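Side-chain contacts in hypothetical protein (Streptococcus pneumoniae, PDB 2HIY), which is of unknown function and belongs to the conserved bacterial DUF1697 family: residues 8-13 with 175-180; 26-31 with 46-51; 40-45 with 171-176. All blocks are in the same frame, centred on the assembly; numbering follows the deposited sequence. Where two conformers were deposited one is given.

Interaction 1: residues 8-13 with 175-180; sequences ALLVRG and DKIGQM
Ile177 of helix 171-182 meets Leu10 and Ala8 of strand 5-10. Its two branches divide the work. The long branch, ending in CD1, reaches toward Leu10, and the two side chains touch tip to tip. Ile177 CD1 lies 3.9 Å from Leu10 CD2. It lies equally near Leu10 CD1, 3.9 Å away, so this one methyl sits against both ends of the leucine fork. The short branch serves Ala8: Ile177 CG2 lies 4.0 Å from Ala8 CB. The first torsion of Ile177 makes this division possible. CG1 stands anti to the carbonyl carbon (chi1 -71°), while CG2 stands anti to the backbone N. The branches thus leave CB in different directions and reach two strand residues that are two apart. Ala8 and Leu10 alternate with Leu9, so their side chains leave the same face of the strand, and both point at the helix. The backbones keep well apart, with 7.2 Å between the CA atoms of Ala8 and Ile177.

Aromatic side chains flank the site. Phe107 of strand 102-108 touches both Leu10 and Ile177. Phe49 of the neighbouring strand 47-52 packs on Ala8 and also meets Met180, one turn further along the helix. Phe107 belongs to the second antiparallel sheet of the chain, so the contact lies where the C-terminal helix and both sheets come together. All three touching residues are buried, and no hydrogen bond crosses between the segments. Between these two segments the contact is apolar van der Waals packing, chiefly between methyl groups, so it gives no directional bond.

Interaction 2: residues 26-31 with 46-51; sequences ELRQEL and GNIFFT
Ile48 lies against Leu27 and Leu31, one turn apart on helix 24-34, and offers a different branch to each. Its longer branch goes to Leu27. The two side chains cross at a slant, and Leu27 CD2 lies 3.7 Å from Ile48 CD1. The same leucine methyl also rests near the middle of that branch, with Leu27 CD2 3.8 Å from Ile48 CG1. The shorter branch meets Leu31 tip to tip, Leu31 CD1 being 3.7 Å from Ile48 CG2. The first torsions of the leucines differ and suit these two targets. With CG anti to the backbone N (chi1 -176°), Leu27 brings CD2 to the long branch; with CG beside the backbone N (chi1 -66°), Leu31 brings CD1 to the short one. Arg28 adds a looser contact through its aliphatic part, with CG 4.4 Å from Ile48 CD1. Its guanidinium group is engaged elsewhere: NH1 is hydrogen-bonded to Ser41 OG and forms a salt bridge with Glu61 of the second subunit.

The helix and strand axes approach to 10.4 Å and run in roughly the same direction, 27° apart. Leu9 of strand 5-10 and Val39 of strand 39-41 also touch Ile48. Phe66 of helix 56-70 packs on both Leu27 and Leu31. Helix 24-34 therefore packs on one face of the N-terminal antiparallel sheet, beside helix 56-70.

Interaction 3: residues 40-45 with 171-176; sequences ESYINS and AKTFDK
Lys176 of helix 171-182 lays its aliphatic chain diagonally over the ring of Tyr42. CB approaches the hydroxyl end of the ring, 4.0 Å from Tyr42 CE2. CG then comes over the middle of one face. It lies 3.3 Å from the centroid of the Tyr42 ring and only 8° off the normal, a close CH-pi contact. The chain does not run straight on from here. It bends at chi2 (63°), and this turn keeps the following carbons over the side of the ring that carries CD1 and CE1. CD passes 3.9 Å from Tyr42 CE1. CE settles nearer, 3.5 Å from Tyr42 CD1. The amino group NZ is carried on past the ring.

Tyr42 follows strand 39-41, which lies at the margin of the N-terminal four-stranded antiparallel sheet within the chain. Each half of the protein has the beta-alpha-beta-beta-alpha-beta order of a ferredoxin-like fold, with the strands arranged 2-3-1-4. Helix 171-182 leads on directly from strand 166-170, the last strand of the second half. The contact thus brings the helix that follows the second half against the edge of the first. Phe49 of strand 47-52 also packs on Tyr42.

The opposite face of the Tyr42 ring is touched nearer its rim by CG2 of the adjacent Ile43. Thr173, one turn before Lys176, approaches at the ring edge, with CG2 4.0 Å from Tyr42 CE2. Its hydroxyl takes part through a water. This water lies in the plane of the ring, 2.7 Å from Tyr42 OH, and donates a hydrogen bond to Thr173 OG1, also over 2.7 Å.

In the fold
From the N terminus, strand 5-10 comes first, and its partner in interaction 1 is the last helix, 171-182, which closes a long loop. Interaction 2 is nested inside that loop. It closes a short one, from helix 24-34 to strand 47-52. Segment 40-45, which begins on strand 39-41, lies between those two segments and later meets helix 171-182 in interaction 3, so interactions 2 and 3 cross. Interactions 1 and 3 end on the same helix and share Asp175 and Lys176. All three reach the N-terminal sheet, where strand 47-52 runs between 5-10 and 39-41. Interaction 2 fastens a helix to that sheet, and the other two join it to the C-terminal helix.

Interaction 1: residues 8-13 with 175-180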
ATOM      1  N   ALA D   8     -13.913  -2.387 -30.520  1.00 13.23           N
ATOM      2  CA  ALA D   8     -13.288  -2.145 -29.228  1.00 13.75           C
ATOM      3  C   ALA D   8     -12.497  -3.397 -28.884  1.00 13.51           C
ATOM      4  O   ALA D   8     -13.006  -4.526 -28.958  1.00 14.01           O
ATOM      5  CB  ALA D   8     -14.349  -1.881 -28.127  1.00 14.18           C
ATOM      6  N   LEU D   9     -11.254  -3.169 -28.505  1.00 12.71           N
ATOM      7  CA  LEU D   9     -10.326  -4.190 -28.061  1.00 12.83           C
ATOM      8  C   LEU D   9     -10.014  -3.904 -26.599  1.00 12.88           C
ATOM      9  O   LEU D   9      -9.421  -2.869 -26.288  1.00 13.42           O
ATOM     10  CB  LEU D   9      -9.053  -4.056 -28.905  1.00 13.75           C
ATOM     11  CG  LEU D   9      -7.856  -4.930 -28.512  1.00 13.21           C
ATOM     12  CD1 LEU D   9      -8.186  -6.428 -28.545  1.00 14.94           C
ATOM     13  CD2 LEU D   9      -6.677  -4.604 -29.478  1.00 14.20           C
ATOM     14  N   LEU D  10     -10.439  -4.798 -25.714  1.00 12.97           N
ATOM     15  CA  LEU D  10     -10.304  -4.588 -24.267  1.00 13.68           C
ATOM     16  C   LEU D  10      -9.400  -5.650 -23.703  1.00 13.68           C
ATOM     17  O   LEU D  10      -9.560  -6.831 -24.015  1.00 14.50           O
ATOM     18  CB  LEU D  10     -11.681  -4.665 -23.579  1.00 13.75           C
ATOM     19  CG  LEU D  10     -12.793  -3.861 -24.254  1.00 14.24           C
ATOM     20  CD1 LEU D  10     -14.067  -4.132 -23.431  1.00 15.06           C
ATOM     21  CD2 LEU D  10     -12.483  -2.380 -24.340  1.00 14.86           C
ATOM     22  N   VAL D  11      -8.448  -5.244 -22.881  1.00 14.16           N
ATOM     23  CA  VAL D  11      -7.540  -6.214 -22.277  1.00 15.35           C
ATOM     24  C   VAL D  11      -7.542  -6.040 -20.761  1.00 16.63           C
ATOM     25  O   VAL D  11      -7.823  -4.977 -20.243  1.00 17.87           O
ATOM     26  CB  VAL D  11      -6.119  -6.128 -22.870  1.00 16.48           C
ATOM     27  CG1 VAL D  11      -6.124  -6.399 -24.388  1.00 16.92           C
ATOM     28  CG2 VAL D  11      -5.506  -4.787 -22.600  1.00 17.40           C
ATOM     29  N   ARG D  12      -7.259  -7.123 -20.055  1.00 18.55           N
ATOM     30  CA  ARG D  12      -7.181  -7.066 -18.603  1.00 18.91           C
ATOM     31  C   ARG D  12      -5.739  -7.151 -18.144  1.00 19.51           C
ATOM     32  O   ARG D  12      -4.862  -7.654 -18.875  1.00 18.99           O
ATOM     33  CB  ARG D  12      -7.952  -8.250 -18.001  1.00 19.69           C
ATOM     34  CG  ARG D  12      -7.319  -9.592 -18.342  1.00 21.96           C
ATOM     35  CD  ARG D  12      -7.322 -10.664 -17.237  1.00 27.37           C
ATOM     36  NE  ARG D  12      -7.437 -10.174 -15.873  1.00 25.46           N
ATOM     37  CZ  ARG D  12      -6.460 -10.159 -14.962  1.00 26.49           C
ATOM     38  NH1 ARG D  12      -6.727  -9.702 -13.746  1.00 30.19           N
ATOM     39  NH2 ARG D  12      -5.248 -10.597 -15.245  1.00 28.09           N
ATOM     40  N   GLY D  13      -5.509  -6.677 -16.933  1.00 19.76           N
ATOM     41  CA  GLY D  13      -4.278  -6.923 -16.225  1.00 19.58           C
ATOM     42  C   GLY D  13      -3.092  -6.051 -16.569  1.00 20.10           C
ATOM     43  O   GLY D  13      -1.994  -6.323 -16.097  1.00 20.72           O
ATOM     44  N   ASP D 175     -20.145   2.631 -20.573  0.50 14.27           N
ATOM     45  CA  ASP D 175     -20.731   3.723 -21.356  0.50 14.04           C
ATOM     46  C   ASP D 175     -19.698   4.351 -22.282  0.50 14.45           C
ATOM     47  O   ASP D 175     -19.956   4.540 -23.483  0.50 15.30           O
ATOM     48  CB  ASP D 175     -21.350   4.787 -20.445  0.50 13.98           C
ATOM     49  CG  ASP D 175     -22.626   4.315 -19.790  0.50 14.32           C
ATOM     50  OD1 ASP D 175     -23.237   3.360 -20.301  0.50 16.87           O
ATOM     51  OD2 ASP D 175     -23.015   4.915 -18.771  0.50 17.44           O
ATOM     52  N   LYS D 176     -18.535   4.666 -21.726  1.00 14.44           N
ATOM     53  CA  LYS D 176     -17.469   5.325 -22.520  1.00 15.72           C
ATOM     54  C   LYS D 176     -17.064   4.461 -23.719  1.00 16.51           C
ATOM     55  O   LYS D 176     -16.827   4.994 -24.810  1.00 16.52           O
ATOM     56  CB  LYS D 176     -16.262   5.646 -21.643  1.00 16.66           C
ATOM     57  CG  LYS D 176     -15.116   6.326 -22.421  1.00 20.49           C
ATOM     58  CD  LYS D 176     -15.558   7.675 -22.958  1.00 23.26           C
ATOM     59  CE  LYS D 176     -14.421   8.368 -23.706  1.00 26.88           C
ATOM     60  NZ  LYS D 176     -14.864   9.634 -24.349  1.00 29.27           N
ATOM     61  N   ILE D 177     -16.952   3.147 -23.534  1.00 15.67           N
ATOM     62  CA  ILE D 177     -16.699   2.223 -24.639  1.00 15.76           C
ATOM     63  C   ILE D 177     -17.737   2.409 -25.745  1.00 15.58           C
ATOM     64  O   ILE D 177     -17.385   2.517 -26.907  1.00 15.59           O
ATOM     65  CB  ILE D 177     -16.601   0.745 -24.141  1.00 15.46           C
ATOM     66  CG1 ILE D 177     -15.296   0.556 -23.368  1.00 17.07           C
ATOM     67  CG2 ILE D 177     -16.706  -0.274 -25.306  1.00 15.11           C
ATOM     68  CD1 ILE D 177     -15.299  -0.619 -22.376  1.00 17.00           C
ATOM     69  N   GLY D 178     -19.008   2.490 -25.396  1.00 15.93           N
ATOM     70  CA  GLY D 178     -20.025   2.693 -26.405  1.00 15.89           C
ATOM     71  C   GLY D 178     -19.855   4.037 -27.103  1.00 16.83           C
ATOM     72  O   GLY D 178     -20.020   4.129 -28.310  1.00 18.14           O
ATOM     73  N   GLN D 179     -19.489   5.070 -26.348  1.00 17.01           N
ATOM     74  CA  GLN D 179     -19.314   6.410 -26.928  1.00 18.14           C
ATOM     75  C   GLN D 179     -18.119   6.408 -27.880  1.00 17.49           C
ATOM     76  O   GLN D 179     -18.158   7.004 -28.973  1.00 18.40           O
ATOM     77  CB  GLN D 179     -19.123   7.429 -25.815  1.00 18.21           C
ATOM     78  CG  GLN D 179     -20.428   7.720 -25.070  1.00 22.60           C
ATOM     79  CD  GLN D 179     -20.228   8.388 -23.713  1.00 28.82           C
ATOM     80  OE1 GLN D 179     -19.143   8.898 -23.400  1.00 32.86           O
ATOM     81  NE2 GLN D 179     -21.283   8.392 -22.902  1.00 31.09           N
HETATM   82  N   MSE D 180     -17.045   5.733 -27.484  1.00 16.68           N
HETATM   83  CA  MSE D 180     -15.839   5.686 -28.324  1.00 17.70           C
HETATM   84  C   MSE D 180     -16.070   4.884 -29.599  1.00 18.15           C
HETATM   85  O   MSE D 180     -15.437   5.172 -30.629  1.00 19.33           O
HETATM   86  CB  MSE D 180     -14.645   5.127 -27.550  1.00 17.55           C
HETATM   87  CG  MSE D 180     -14.108   6.019 -26.427  1.00 17.24           C
HETATM   88 SE   MSE D 180     -13.141   7.548 -27.086  1.00 28.28          SE
HETATM   89  CE  MSE D 180     -11.490   6.612 -27.541  1.00 21.12           C
TER

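Interaction 2: residues 26-31 with 46-51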
ATOM      1  N   GLU D  26       2.662   3.926 -27.942  1.00 15.61           N
ATOM      2  CA  GLU D  26       3.407   2.860 -28.618  1.00 15.22           C
ATOM      3  C   GLU D  26       2.456   1.816 -29.175  1.00 14.89           C
ATOM      4  O   GLU D  26       2.587   1.405 -30.334  1.00 14.69           O
ATOM      5  CB  GLU D  26       4.421   2.209 -27.677  1.00 15.69           C
ATOM      6  CG  GLU D  26       5.549   3.154 -27.317  1.00 16.24           C
ATOM      7  CD  GLU D  26       6.511   2.636 -26.274  1.00 20.79           C
ATOM      8  OE1 GLU D  26       6.395   1.478 -25.820  1.00 20.61           O
ATOM      9  OE2 GLU D  26       7.399   3.432 -25.887  1.00 22.98           O
ATOM     10  N   LEU D  27       1.511   1.370 -28.357  1.00 13.40           N
ATOM     11  CA  LEU D  27       0.534   0.398 -28.821  1.00 13.57           C
ATOM     12  C   LEU D  27      -0.255   0.938 -30.036  1.00 14.29           C
ATOM     13  O   LEU D  27      -0.490   0.192 -30.998  1.00 14.23           O
ATOM     14  CB  LEU D  27      -0.426   0.029 -27.679  1.00 14.19           C
ATOM     15  CG  LEU D  27      -1.433  -1.070 -28.030  1.00 13.80           C
ATOM     16  CD1 LEU D  27      -0.733  -2.365 -28.438  1.00 14.89           C
ATOM     17  CD2 LEU D  27      -2.386  -1.325 -26.876  1.00 15.26           C
ATOM     18  N   ARG D  28      -0.718   2.186 -29.993  1.00 14.13           N
ATOM     19  CA  ARG D  28      -1.445   2.748 -31.125  1.00 13.99           C
ATOM     20  C   ARG D  28      -0.595   2.695 -32.390  1.00 13.90           C
ATOM     21  O   ARG D  28      -1.099   2.310 -33.447  1.00 14.04           O
ATOM     22  CB  ARG D  28      -1.948   4.180 -30.838  1.00 13.84           C
ATOM     23  CG  ARG D  28      -2.905   4.241 -29.667  1.00 14.46           C
ATOM     24  CD  ARG D  28      -3.639   5.602 -29.644  1.00 15.00           C
ATOM     25  NE  ARG D  28      -2.703   6.719 -29.551  1.00 14.80           N
ATOM     26  CZ  ARG D  28      -2.317   7.319 -28.424  1.00 16.73           C
ATOM     27  NH1 ARG D  28      -2.783   6.924 -27.245  1.00 15.13           N
ATOM     28  NH2 ARG D  28      -1.446   8.309 -28.487  1.00 16.22           N
ATOM     29  N   GLN D  29       0.679   3.060 -32.287  1.00 13.77           N
ATOM     30  CA  GLN D  29       1.573   3.013 -33.458  1.00 14.90           C
ATOM     31  C   GLN D  29       1.768   1.579 -33.940  1.00 14.79           C
ATOM     32  O   GLN D  29       1.740   1.306 -35.154  1.00 13.94           O
ATOM     33  CB  GLN D  29       2.935   3.675 -33.144  1.00 16.59           C
ATOM     34  CG  GLN D  29       4.028   3.449 -34.219  1.00 19.41           C
ATOM     35  CD  GLN D  29       3.807   4.288 -35.448  1.00 25.32           C
ATOM     36  OE1 GLN D  29       4.223   5.448 -35.494  1.00 28.82           O
ATOM     37  NE2 GLN D  29       3.162   3.711 -36.470  1.00 25.78           N
ATOM     38  N   GLU D  30       2.009   0.667 -33.005  1.00 13.47           N
ATOM     39  CA  GLU D  30       2.217  -0.737 -33.366  1.00 13.30           C
ATOM     40  C   GLU D  30       0.986  -1.366 -34.037  1.00 13.20           C
ATOM     41  O   GLU D  30       1.109  -2.086 -35.033  1.00 13.45           O
ATOM     42  CB  GLU D  30       2.577  -1.506 -32.106  1.00 13.92           C
ATOM     43  CG  GLU D  30       3.962  -1.146 -31.593  1.00 15.16           C
ATOM     44  CD  GLU D  30       4.163  -1.352 -30.109  1.00 17.97           C
ATOM     45  OE1 GLU D  30       3.266  -1.860 -29.392  1.00 16.58           O
ATOM     46  OE2 GLU D  30       5.268  -0.961 -29.658  1.00 19.92           O
ATOM     47  N   LEU D  31      -0.203  -1.072 -33.514  1.00 12.18           N
ATOM     48  CA  LEU D  31      -1.424  -1.605 -34.150  1.00 12.69           C
ATOM     49  C   LEU D  31      -1.681  -0.962 -35.506  1.00 12.81           C
ATOM     50  O   LEU D  31      -2.233  -1.590 -36.406  1.00 12.92           O
ATOM     51  CB  LEU D  31      -2.640  -1.418 -33.236  1.00 13.20           C
ATOM     52  CG  LEU D  31      -2.564  -2.240 -31.943  1.00 12.46           C
ATOM     53  CD1 LEU D  31      -3.782  -1.915 -31.064  1.00 13.97           C
ATOM     54  CD2 LEU D  31      -2.492  -3.745 -32.240  1.00 14.13           C
ATOM     55  N   GLY D  46      -6.379  -0.407 -20.901  1.00 17.71           N
ATOM     56  CA  GLY D  46      -6.442  -1.314 -22.037  1.00 17.80           C
ATOM     57  C   GLY D  46      -7.780  -1.264 -22.749  1.00 16.61           C
ATOM     58  O   GLY D  46      -8.502  -2.268 -22.806  1.00 15.62           O
ATOM     59  N   ASN D  47      -8.088  -0.107 -23.344  1.00 15.91           N
ATOM     60  CA  ASN D  47      -9.329   0.118 -24.074  1.00 15.35           C
ATOM     61  C   ASN D  47      -8.911   0.748 -25.379  1.00 15.33           C
ATOM     62  O   ASN D  47      -8.562   1.949 -25.406  1.00 15.69           O
ATOM     63  CB  ASN D  47     -10.249   1.081 -23.304  1.00 15.81           C
ATOM     64  CG  ASN D  47     -10.512   0.612 -21.904  1.00 15.05           C
ATOM     65  OD1 ASN D  47     -11.181  -0.406 -21.713  1.00 16.77           O
ATOM     66  ND2 ASN D  47      -9.956   1.303 -20.917  1.00 19.00           N
ATOM     67  N   ILE D  48      -8.891  -0.063 -26.431  1.00 15.10           N
ATOM     68  CA  ILE D  48      -8.418   0.336 -27.751  1.00 15.61           C
ATOM     69  C   ILE D  48      -9.559   0.276 -28.734  1.00 15.04           C
ATOM     70  O   ILE D  48     -10.409  -0.625 -28.655  1.00 15.29           O
ATOM     71  CB  ILE D  48      -7.267  -0.618 -28.234  1.00 15.87           C
ATOM     72  CG1 ILE D  48      -6.013  -0.346 -27.418  1.00 19.96           C
ATOM     73  CG2 ILE D  48      -6.956  -0.432 -29.734  1.00 18.65           C
ATOM     74  CD1 ILE D  48      -5.188   0.870 -27.940  1.00 23.74           C
ATOM     75  N   PHE D  49      -9.596   1.225 -29.670  1.00 14.02           N
ATOM     76  CA  PHE D  49     -10.604   1.257 -30.689  1.00 14.31           C
ATOM     77  C   PHE D  49      -9.926   1.383 -32.033  1.00 14.13           C
ATOM     78  O   PHE D  49      -8.928   2.111 -32.168  1.00 14.98           O
ATOM     79  CB  PHE D  49     -11.574   2.434 -30.444  1.00 13.88           C
ATOM     80  CG  PHE D  49     -12.132   2.418 -29.066  1.00 14.46           C
ATOM     81  CD1 PHE D  49     -13.312   1.714 -28.777  1.00 15.21           C
ATOM     82  CD2 PHE D  49     -11.392   2.951 -28.019  1.00 15.81           C
ATOM     83  CE1 PHE D  49     -13.778   1.627 -27.455  1.00 16.03           C
ATOM     84  CE2 PHE D  49     -11.835   2.863 -26.695  1.00 15.18           C
ATOM     85  CZ  PHE D  49     -13.044   2.177 -26.417  1.00 16.42           C
ATOM     86  N   PHE D  50     -10.450   0.659 -33.005  1.00 14.14           N
ATOM     87  CA  PHE D  50      -9.856   0.708 -34.338  1.00 14.29           C
ATOM     88  C   PHE D  50     -10.908   0.358 -35.375  1.00 15.03           C
ATOM     89  O   PHE D  50     -11.965  -0.185 -35.031  1.00 15.91           O
ATOM     90  CB  PHE D  50      -8.643  -0.233 -34.439  1.00 13.80           C
ATOM     91  CG  PHE D  50      -8.990  -1.691 -34.358  1.00 12.57           C
ATOM     92  CD1 PHE D  50      -9.321  -2.431 -35.503  1.00 12.42           C
ATOM     93  CD2 PHE D  50      -8.945  -2.350 -33.129  1.00 14.76           C
ATOM     94  CE1 PHE D  50      -9.653  -3.794 -35.428  1.00 14.04           C
ATOM     95  CE2 PHE D  50      -9.271  -3.701 -33.051  1.00 14.12           C
ATOM     96  CZ  PHE D  50      -9.608  -4.436 -34.201  1.00 13.73           C
ATOM     97  N   THR D  51     -10.593   0.627 -36.635  1.00 15.67           N
ATOM     98  CA  THR D  51     -11.478   0.309 -37.716  1.00 15.91           C
ATOM     99  C   THR D  51     -10.781  -0.685 -38.624  1.00 15.69           C
ATOM    100  O   THR D  51      -9.572  -0.600 -38.854  1.00 15.67           O
ATOM    101  CB  THR D  51     -11.854   1.586 -38.482  1.00 17.10           C
ATOM    102  OG1 THR D  51     -12.477   2.482 -37.560  1.00 19.30           O
ATOM    103  CG2 THR D  51     -12.825   1.303 -39.639  1.00 18.96           C
TER

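Interaction 3: residues 40-45 with 171-176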
ATOM      1  N   GLU D  40      -7.359   4.414 -31.617  1.00 15.03           N
ATOM      2  CA  GLU D  40      -7.512   5.331 -30.493  1.00 16.45           C
ATOM      3  C   GLU D  40      -7.503   4.533 -29.197  1.00 15.90           C
ATOM      4  O   GLU D  40      -7.748   3.323 -29.203  1.00 15.91           O
ATOM      5  CB  GLU D  40      -8.832   6.096 -30.608  1.00 16.77           C
ATOM      6  CG  GLU D  40      -8.924   6.923 -31.882  1.00 18.66           C
ATOM      7  CD  GLU D  40     -10.226   7.692 -32.011  1.00 20.55           C
ATOM      8  OE1 GLU D  40     -10.945   7.839 -30.996  1.00 24.87           O
ATOM      9  OE2 GLU D  40     -10.512   8.170 -33.134  1.00 27.37           O
ATOM     10  N   SER D  41      -7.178   5.202 -28.096  1.00 16.41           N
ATOM     11  CA  SER D  41      -7.204   4.558 -26.775  1.00 16.95           C
ATOM     12  C   SER D  41      -7.953   5.428 -25.778  1.00 17.39           C
ATOM     13  O   SER D  41      -8.006   6.670 -25.918  1.00 18.19           O
ATOM     14  CB  SER D  41      -5.781   4.239 -26.276  1.00 16.98           C
ATOM     15  OG  SER D  41      -4.976   5.396 -26.174  1.00 16.77           O
ATOM     16  N   TYR D  42      -8.546   4.779 -24.787  1.00 16.88           N
ATOM     17  CA  TYR D  42      -9.213   5.476 -23.703  1.00 17.70           C
ATOM     18  C   TYR D  42      -8.501   5.079 -22.431  1.00 18.32           C
ATOM     19  O   TYR D  42      -8.369   3.876 -22.139  1.00 17.66           O
ATOM     20  CB  TYR D  42     -10.692   5.092 -23.635  1.00 19.17           C
ATOM     21  CG  TYR D  42     -11.389   5.647 -22.406  1.00 19.45           C
ATOM     22  CD1 TYR D  42     -11.505   7.025 -22.205  1.00 20.87           C
ATOM     23  CD2 TYR D  42     -11.897   4.795 -21.423  1.00 20.50           C
ATOM     24  CE1 TYR D  42     -12.148   7.534 -21.054  1.00 21.03           C
ATOM     25  CE2 TYR D  42     -12.514   5.285 -20.286  1.00 23.19           C
ATOM     26  CZ  TYR D  42     -12.630   6.651 -20.107  1.00 22.92           C
ATOM     27  OH  TYR D  42     -13.255   7.137 -18.974  1.00 23.63           O
ATOM     28  N   ILE D  43      -8.023   6.086 -21.706  1.00 19.81           N
ATOM     29  CA  ILE D  43      -7.290   5.912 -20.448  1.00 21.25           C
ATOM     30  C   ILE D  43      -6.146   4.897 -20.621  1.00 20.72           C
ATOM     31  O   ILE D  43      -5.562   4.827 -21.698  1.00 19.90           O
ATOM     32  CB  ILE D  43      -8.230   5.707 -19.172  1.00 20.76           C
ATOM     33  CG1 ILE D  43      -9.093   4.437 -19.262  1.00 22.33           C
ATOM     34  CG2 ILE D  43      -9.053   6.997 -18.914  1.00 23.12           C
ATOM     35  CD1 ILE D  43      -9.968   4.151 -18.015  1.00 23.43           C
ATOM     36  N   ASN D  44      -5.822   4.135 -19.579  1.00 20.69           N
ATOM     37  CA  ASN D  44      -4.584   3.351 -19.588  1.00 20.69           C
ATOM     38  C   ASN D  44      -4.801   1.885 -19.222  1.00 20.48           C
ATOM     39  O   ASN D  44      -3.833   1.104 -19.187  1.00 20.14           O
ATOM     40  CB  ASN D  44      -3.532   4.018 -18.677  1.00 21.13           C
ATOM     41  CG  ASN D  44      -2.097   3.705 -19.098  1.00 22.48           C
ATOM     42  OD1 ASN D  44      -1.797   3.558 -20.286  1.00 22.91           O
ATOM     43  ND2 ASN D  44      -1.195   3.617 -18.116  1.00 23.13           N
ATOM     44  N   SER D  45      -6.053   1.493 -18.998  1.00 20.41           N
ATOM     45  CA  SER D  45      -6.341   0.139 -18.539  1.00 20.47           C
ATOM     46  C   SER D  45      -6.474  -0.866 -19.661  1.00 19.95           C
ATOM     47  O   SER D  45      -6.660  -2.056 -19.409  1.00 21.38           O
ATOM     48  CB  SER D  45      -7.632   0.092 -17.718  1.00 21.26           C
ATOM     49  OG  SER D  45      -8.757   0.508 -18.490  1.00 23.37           O
ATOM     50  N   ALA D 171     -19.551   0.439 -14.916  1.00 12.93           N
ATOM     51  CA  ALA D 171     -20.593   0.923 -15.783  1.00 13.89           C
ATOM     52  C   ALA D 171     -20.250   2.216 -16.488  1.00 14.40           C
ATOM     53  O   ALA D 171     -20.684   2.439 -17.608  1.00 14.65           O
ATOM     54  CB  ALA D 171     -21.892   1.089 -15.002  1.00 15.49           C
ATOM     55  N   LYS D 172     -19.508   3.092 -15.819  1.00 14.97           N
ATOM     56  CA  LYS D 172     -19.124   4.349 -16.451  1.00 16.51           C
ATOM     57  C   LYS D 172     -18.198   4.095 -17.646  1.00 15.87           C
ATOM     58  O   LYS D 172     -18.355   4.726 -18.708  1.00 16.44           O
ATOM     59  CB  LYS D 172     -18.499   5.289 -15.420  1.00 18.02           C
ATOM     60  CG  LYS D 172     -19.542   5.909 -14.502  1.00 22.89           C
ATOM     61  CD  LYS D 172     -18.985   7.042 -13.651  1.00 27.97           C
ATOM     62  CE  LYS D 172     -20.112   7.890 -13.055  1.00 28.56           C
ATOM     63  NZ  LYS D 172     -21.019   7.110 -12.176  1.00 29.90           N
ATOM     64  N   THR D 173     -17.268   3.152 -17.500  1.00 15.08           N
ATOM     65  CA  THR D 173     -16.378   2.806 -18.607  1.00 15.58           C
ATOM     66  C   THR D 173     -17.097   2.025 -19.712  1.00 15.58           C
ATOM     67  O   THR D 173     -16.820   2.211 -20.900  1.00 15.67           O
ATOM     68  CB  THR D 173     -15.145   2.067 -18.082  1.00 16.68           C
ATOM     69  OG1 THR D 173     -14.536   2.866 -17.054  1.00 19.02           O
ATOM     70  CG2 THR D 173     -14.138   1.786 -19.192  1.00 17.37           C
ATOM     71  N   PHE D 174     -18.052   1.169 -19.321  1.00 14.69           N
ATOM     72  CA  PHE D 174     -18.924   0.511 -20.298  1.00 14.06           C
ATOM     73  C   PHE D 174     -19.570   1.596 -21.184  1.00 14.47           C
ATOM     74  O   PHE D 174     -19.544   1.491 -22.411  1.00 15.13           O
ATOM     75  CB  PHE D 174     -19.970  -0.302 -19.519  1.00 14.87           C
ATOM     76  CG  PHE D 174     -21.020  -0.964 -20.356  1.00 12.98           C
ATOM     77  CD1 PHE D 174     -20.884  -2.294 -20.747  1.00 15.08           C
ATOM     78  CD2 PHE D 174     -22.191  -0.279 -20.678  1.00 14.07           C
ATOM     79  CE1 PHE D 174     -21.895  -2.918 -21.461  1.00 14.73           C
ATOM     80  CE2 PHE D 174     -23.187  -0.905 -21.393  1.00 13.88           C
ATOM     81  CZ  PHE D 174     -23.039  -2.214 -21.785  1.00 15.69           C
ATOM     82  N   ASP D 175     -20.145   2.631 -20.573  0.50 14.27           N
ATOM     83  CA  ASP D 175     -20.731   3.723 -21.356  0.50 14.04           C
ATOM     84  C   ASP D 175     -19.698   4.351 -22.282  0.50 14.45           C
ATOM     85  O   ASP D 175     -19.956   4.540 -23.483  0.50 15.30           O
ATOM     86  CB  ASP D 175     -21.350   4.787 -20.445  0.50 13.98           C
ATOM     87  CG  ASP D 175     -22.626   4.315 -19.790  0.50 14.32           C
ATOM     88  OD1 ASP D 175     -23.237   3.360 -20.301  0.50 16.87           O
ATOM     89  OD2 ASP D 175     -23.015   4.915 -18.771  0.50 17.44           O
ATOM     90  N   LYS D 176     -18.535   4.666 -21.726  1.00 14.44           N
ATOM     91  CA  LYS D 176     -17.469   5.325 -22.520  1.00 15.72           C
ATOM     92  C   LYS D 176     -17.064   4.461 -23.719  1.00 16.51           C
ATOM     93  O   LYS D 176     -16.827   4.994 -24.810  1.00 16.52           O
ATOM     94  CB  LYS D 176     -16.262   5.646 -21.643  1.00 16.66           C
ATOM     95  CG  LYS D 176     -15.116   6.326 -22.421  1.00 20.49           C
ATOM     96  CD  LYS D 176     -15.558   7.675 -22.958  1.00 23.26           C
ATOM     97  CE  LYS D 176     -14.421   8.368 -23.706  1.00 26.88           C
ATOM     98  NZ  LYS D 176     -14.864   9.634 -24.349  1.00 29.27           N
TER
HETATM   99  O   HOH W   1     -14.535   5.604 -17.226  1.00 33.70           O